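Local structure of metallo-beta-lactamase (Pseudomonas stutzeri, 4ZEJ) at residues A182-L186 with L208-K212; L35-K40 with W146-S150. The protein probably hydrolyses the beta-lactam ring of antibiotics with the help of two zinc ions, giving a substituted beta-amino acid. All blocks are in the same frame, centred on the assembly; numbering follows the deposited sequence.

Overall arrangement
Both contacts are partly buried; contact 1 joins segments 22 residues apart in sequence, contact 2 segments more than a hundred apart. Contact 1 packs two helices, 175-188 and 206-218, together, with small and branched apolar side chains at its inner side and the carbon chains of two lysines at its outer side. Contact 2 joins the two sheets: strand 30-39 belongs to the seven-stranded one, strand 144-147 to the five-stranded one, and the turn that follows supplies a lysine. Its apolar part is buried, while a salt bridge holds its outer end. Contact 1 relies on apolar packing, whereas contact 2 adds a charged pair. They share no element, and their centres lie about 22 Å apart.

Contact 1: residues A182-L186 with L208-K212; sequences AQNAL and LKHTK
L186 lies over the side chain of L208, its CD2 3.7 Å from CB of L208, and the two side chains run alongside, pointing opposite ways. A185 CB sits 4.0 Å from L208 CD1. A182, also an alanine, brings its CB within 3.9 Å of K212 CB, and so small a side chain suits the point where the backbones come nearest, with A182 CA 5.5 Å from K212 CA.

The lysines contribute their carbon chains. K209 offers CG to L186 CD2, although its CB points away from the other helix. K212 extends with CG anti to the backbone N (chi1 -178°), which carries CD to within 4.0 Å of L186 CD1 and CE to 3.5 Å from Q183 OE1. The ammonium group beyond is held by a salt bridge to E216, and Q183 NE2 is hydrogen-bonded to S187, so both find partners outside the two segments.

Segments 182-186 and 208-212 run nearly antiparallel, at 161°, with their axes approaching to 9.5 Å. This apolar packing lies in the helical outer layer of the alpha-beta/beta-alpha sandwich: helix 175-188 precedes strand 194-197 of the five-stranded sheet and helix 206-218 follows it, while L208 also touches V159 and L186 touches I205.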
loop_
_atom_site.group_PDB
_atom_site.type_symbol
_atom_site.label_atom_id
_atom_site.label_comp_id
_atom_site.label_asym_id
_atom_site.label_seq_id
_atom_site.Cartn_x
_atom_site.Cartn_y
_atom_site.Cartn_z
ATOM N N ALA A 182 11.691 -10.018 -4.026
ATOM C CA ALA A 182 10.569 -10.877 -3.691
ATOM C C ALA A 182 11.019 -12.051 -2.816
ATOM O O ALA A 182 10.352 -12.394 -1.846
ATOM C CB ALA A 182 9.882 -11.380 -4.957
ATOM N N GLN A 183 12.154 -12.650 -3.156
ATOM C CA GLN A 183 12.744 -13.693 -2.299
ATOM C C GLN A 183 13.089 -13.173 -0.896
ATOM O O GLN A 183 12.903 -13.884 0.093
ATOM C CB GLN A 183 13.984 -14.306 -2.960
ATOM C CG GLN A 183 14.565 -15.499 -2.208
ATOM C CD GLN A 183 13.536 -16.594 -1.988
ATOM O OE1 GLN A 183 12.925 -17.072 -2.937
ATOM N NE2 GLN A 183 13.316 -16.977 -0.734
ATOM N N ASN A 184 13.591 -11.944 -0.806
ATOM C CA ASN A 184 13.837 -11.330 0.508
ATOM C C ASN A 184 12.575 -11.297 1.357
ATOM O O ASN A 184 12.611 -11.655 2.545
ATOM C CB ASN A 184 14.393 -9.903 0.381
ATOM C CG ASN A 184 15.770 -9.848 -0.263
ATOM O OD1 ASN A 184 16.547 -10.805 -0.210
ATOM N ND2 ASN A 184 16.095 -8.695 -0.863
ATOM N N ALA A 185 11.460 -10.881 0.741
ATOM C CA ALA A 185 10.175 -10.824 1.418
ATOM C C ALA A 185 9.666 -12.216 1.768
ATOM O O ALA A 185 9.145 -12.410 2.865
ATOM C CB ALA A 185 9.142 -10.080 0.578
ATOM N N LEU A 186 9.838 -13.176 0.852
ATOM C CA LEU A 186 9.459 -14.581 1.111
ATOM C C LEU A 186 10.210 -15.147 2.318
ATOM O O LEU A 186 9.606 -15.759 3.185
ATOM C CB LEU A 186 9.694 -15.467 -0.114
ATOM C CG LEU A 186 8.650 -15.349 -1.232
ATOM C CD1 LEU A 186 9.240 -15.789 -2.572
ATOM C CD2 LEU A 186 7.418 -16.178 -0.882
ATOM N N LEU A 208 3.342 -13.795 -3.564
ATOM C CA LEU A 208 4.783 -13.467 -3.631
ATOM C C LEU A 208 5.554 -14.425 -4.543
ATOM O O LEU A 208 6.438 -13.996 -5.287
ATOM C CB LEU A 208 5.427 -13.423 -2.235
ATOM C CG LEU A 208 5.431 -12.080 -1.514
ATOM C CD1 LEU A 208 5.853 -12.290 -0.065
ATOM C CD2 LEU A 208 6.409 -11.136 -2.207
ATOM N N LYS A 209 5.202 -15.712 -4.514
ATOM C CA LYS A 209 5.846 -16.702 -5.407
ATOM C C LYS A 209 5.522 -16.425 -6.883
ATOM O O LYS A 209 6.386 -16.545 -7.747
ATOM C CB LYS A 209 5.442 -18.130 -5.036
ATOM C CG LYS A 209 5.682 -18.390 -3.545
ATOM C CD LYS A 209 5.765 -19.822 -3.185
ATOM C CE LYS A 209 7.145 -20.378 -3.463
ATOM N NZ LYS A 209 7.104 -21.815 -3.163
ATOM N N HIS A 210 4.275 -16.066 -7.162
ATOM C CA HIS A 210 3.861 -15.690 -8.517
ATOM C C HIS A 210 4.574 -14.416 -8.975
ATOM O O HIS A 210 5.063 -14.339 -10.108
ATOM C CB HIS A 210 2.341 -15.507 -8.581
ATOM C CG HIS A 210 1.832 -15.079 -9.919
ATOM N ND1 HIS A 210 2.116 -15.762 -11.083
ATOM C CD2 HIS A 210 1.008 -14.055 -10.275
ATOM C CE1 HIS A 210 1.517 -15.164 -12.100
ATOM N NE2 HIS A 210 0.837 -14.125 -11.633
ATOM N N THR A 211 4.616 -13.412 -8.105
ATOM C CA THR A 211 5.296 -12.147 -8.419
ATOM C C THR A 211 6.780 -12.413 -8.744
ATOM O O THR A 211 7.304 -11.903 -9.736
ATOM C CB THR A 211 5.172 -11.144 -7.259
ATOM O OG1 THR A 211 3.779 -10.862 -7.033
ATOM C CG2 THR A 211 5.908 -9.840 -7.548
ATOM N N LYS A 212 7.441 -13.196 -7.902
ATOM C CA LYS A 212 8.821 -13.610 -8.149
ATOM C C LYS A 212 8.993 -14.234 -9.543
ATOM O O LYS A 212 9.883 -13.834 -10.302
ATOM C CB LYS A 212 9.306 -14.576 -7.063
ATOM C CG LYS A 212 10.751 -14.988 -7.258
ATOM C CD LYS A 212 11.307 -15.729 -6.052
ATOM C CE LYS A 212 12.771 -16.033 -6.236
ATOM N NZ LYS A 212 12.975 -17.205 -7.122
#

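Contact 2: residues L35-K40 with W146-S150; sequences LVVIDK and WLPKS
K149, in the turn after strand 144-147, reaches across to D39 and makes the polar half of this contact. Starting at its CB, which points toward strand 30-39, the chain has CG anti to the carbonyl carbon (chi1 -62°) and runs straight on to CD, which comes 3.9 Å from D39 OD1. A bend at chi3 (77°) turns CE and the ammonium group onto the carboxylate: CE is 3.4 Å from OD1 of D39, and NZ closes a salt bridge to the same D39 OD1 at 2.8 Å. The N-H approaches on the syn side of that oxygen, 18° out of the carboxylate plane, while D39 OD2 stays farther from NZ, at 3.5 Å. The lysine chain comes in roughly perpendicular to the aspartate side chain. A long, flexible lysine suits this place because the backbones are well separated here, D39 CA being 9.6 Å from K149 CA. K40 NZ lies 4.6 Å from K149 NZ, a like-charged neighbour whose effect the carboxylate of D39 probably offsets in part.

Farther inward the chemistry becomes apolar. L147 CD1 serves two partners, meeting L35 CD1 tip to tip at 3.9 Å and V37 CG2 at 3.8 Å. Alternation along strand 30-39 brings L35, V37 and D39 to the same side, so that the branched L35 and V37 lie in the buried part and the acid comes at the strand's end. I15 touches both V37 and L147, and I129 adds to the cover of L147.

Facing sheets that meet through side chains such as L35, V37 and L147 are characteristic of the alpha-beta/beta-alpha sandwich of the metallo-beta-lactamase fold. The buried apolar layer is finished here at its rim by an ion pair, away from the zinc site.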
loop_
_atom_site.group_PDB
_atom_site.type_symbol
_atom_site.label_atom_id
_atom_site.label_comp_id
_atom_site.label_asym_id
_atom_site.label_seq_id
_atom_site.Cartn_x
_atom_site.Cartn_y
_atom_site.Cartn_z
ATOM N N LEU A 35 -5.621 -0.464 3.200
ATOM C CA LEU A 35 -6.197 -1.027 4.426
ATOM C C LEU A 35 -6.556 0.036 5.432
ATOM O O LEU A 35 -5.980 1.140 5.426
ATOM C CB LEU A 35 -5.228 -1.987 5.124
ATOM C CG LEU A 35 -4.694 -3.214 4.429
ATOM C CD1 LEU A 35 -3.710 -3.946 5.336
ATOM C CD2 LEU A 35 -5.864 -4.101 4.023
ATOM N N VAL A 36 -7.511 -0.303 6.292
ATOM C CA VAL A 36 -7.635 0.342 7.606
ATOM C C VAL A 36 -7.327 -0.732 8.639
ATOM O O VAL A 36 -7.961 -1.801 8.631
ATOM C CB VAL A 36 -9.042 0.918 7.866
ATOM C CG1 VAL A 36 -9.092 1.615 9.226
ATOM C CG2 VAL A 36 -9.462 1.890 6.770
ATOM N N VAL A 37 -6.356 -0.448 9.513
ATOM C CA VAL A 37 -5.932 -1.350 10.578
ATOM C C VAL A 37 -6.489 -0.786 11.882
ATOM O O VAL A 37 -6.270 0.390 12.185
ATOM C CB VAL A 37 -4.392 -1.458 10.643
ATOM C CG1 VAL A 37 -3.943 -2.336 11.812
ATOM C CG2 VAL A 37 -3.837 -2.001 9.322
ATOM N N ILE A 38 -7.208 -1.624 12.633
ATOM C CA ILE A 38 -7.798 -1.243 13.912
ATOM C C ILE A 38 -7.066 -1.966 15.049
ATOM O O ILE A 38 -6.706 -3.138 14.934
ATOM C CB ILE A 38 -9.305 -1.601 13.975
ATOM C CG1 ILE A 38 -10.077 -1.041 12.768
ATOM C CG2 ILE A 38 -9.935 -1.110 15.270
ATOM C CD1 ILE A 38 -10.083 0.460 12.631
ATOM N N ASP A 39 -6.859 -1.261 16.157
ATOM C CA ASP A 39 -6.313 -1.869 17.368
ATOM C C ASP A 39 -6.712 -1.008 18.557
ATOM O O ASP A 39 -6.399 0.181 18.582
ATOM C CB ASP A 39 -4.785 -1.971 17.278
ATOM C CG ASP A 39 -4.199 -2.894 18.315
ATOM O OD1 ASP A 39 -4.445 -4.120 18.222
ATOM O OD2 ASP A 39 -3.478 -2.415 19.223
ATOM N N LYS A 40 -7.429 -1.596 19.514
ATOM C CA LYS A 40 -7.764 -0.927 20.776
ATOM C C LYS A 40 -8.341 0.485 20.563
ATOM O O LYS A 40 -7.843 1.461 21.132
ATOM C CB LYS A 40 -6.515 -0.852 21.665
ATOM C CG LYS A 40 -5.833 -2.185 21.925
ATOM C CD LYS A 40 -4.654 -2.012 22.873
ATOM C CE LYS A 40 -3.751 -3.238 22.897
ATOM N NZ LYS A 40 -4.345 -4.364 23.668
ATOM N N TRP A 146 3.917 -5.190 7.301
ATOM C CA TRP A 146 3.647 -6.426 8.020
ATOM C C TRP A 146 2.857 -6.088 9.261
ATOM O O TRP A 146 3.185 -5.117 9.985
ATOM C CB TRP A 146 4.968 -7.127 8.374
ATOM C CG TRP A 146 4.872 -8.335 9.278
ATOM C CD1 TRP A 146 5.406 -8.450 10.519
ATOM C CD2 TRP A 146 4.228 -9.591 9.001
ATOM N NE1 TRP A 146 5.137 -9.696 11.049
ATOM C CE2 TRP A 146 4.416 -10.416 10.135
ATOM C CE3 TRP A 146 3.515 -10.099 7.908
ATOM C CZ2 TRP A 146 3.913 -11.723 10.207
ATOM C CZ3 TRP A 146 3.007 -11.397 7.978
ATOM C CH2 TRP A 146 3.224 -12.200 9.117
ATOM N N LEU A 147 1.814 -6.883 9.490
ATOM C CA LEU A 147 0.928 -6.728 10.629
ATOM C C LEU A 147 1.105 -7.986 11.486
ATOM O O LEU A 147 0.400 -8.978 11.289
ATOM C CB LEU A 147 -0.513 -6.549 10.148
ATOM C CG LEU A 147 -0.692 -5.398 9.140
ATOM C CD1 LEU A 147 -2.131 -5.320 8.671
ATOM C CD2 LEU A 147 -0.261 -4.056 9.713
ATOM N N PRO A 148 2.072 -7.956 12.429
ATOM C CA PRO A 148 2.400 -9.178 13.182
ATOM C C PRO A 148 1.239 -9.796 13.960
ATOM O O PRO A 148 1.186 -11.016 14.088
ATOM C CB PRO A 148 3.526 -8.734 14.138
ATOM C CG PRO A 148 3.567 -7.253 14.077
ATOM C CD PRO A 148 2.993 -6.850 12.755
ATOM N N LYS A 149 0.322 -8.962 14.451
ATOM C CA LYS A 149 -0.844 -9.437 15.200
ATOM C C LYS A 149 -1.837 -10.191 14.315
ATOM O O LYS A 149 -2.481 -11.138 14.776
ATOM C CB LYS A 149 -1.553 -8.270 15.900
ATOM C CG LYS A 149 -0.687 -7.566 16.934
ATOM C CD LYS A 149 -1.401 -6.392 17.592
ATOM C CE LYS A 149 -2.400 -6.820 18.643
ATOM N NZ LYS A 149 -2.611 -5.732 19.636
ATOM N N SER A 150 -1.953 -9.769 13.056
ATOM C CA SER A 150 -2.900 -10.346 12.100
ATOM C C SER A 150 -2.283 -11.368 11.140
ATOM O O SER A 150 -3.020 -12.078 10.454
ATOM C CB SER A 150 -3.530 -9.222 11.277
ATOM O OG SER A 150 -4.120 -8.267 12.137
#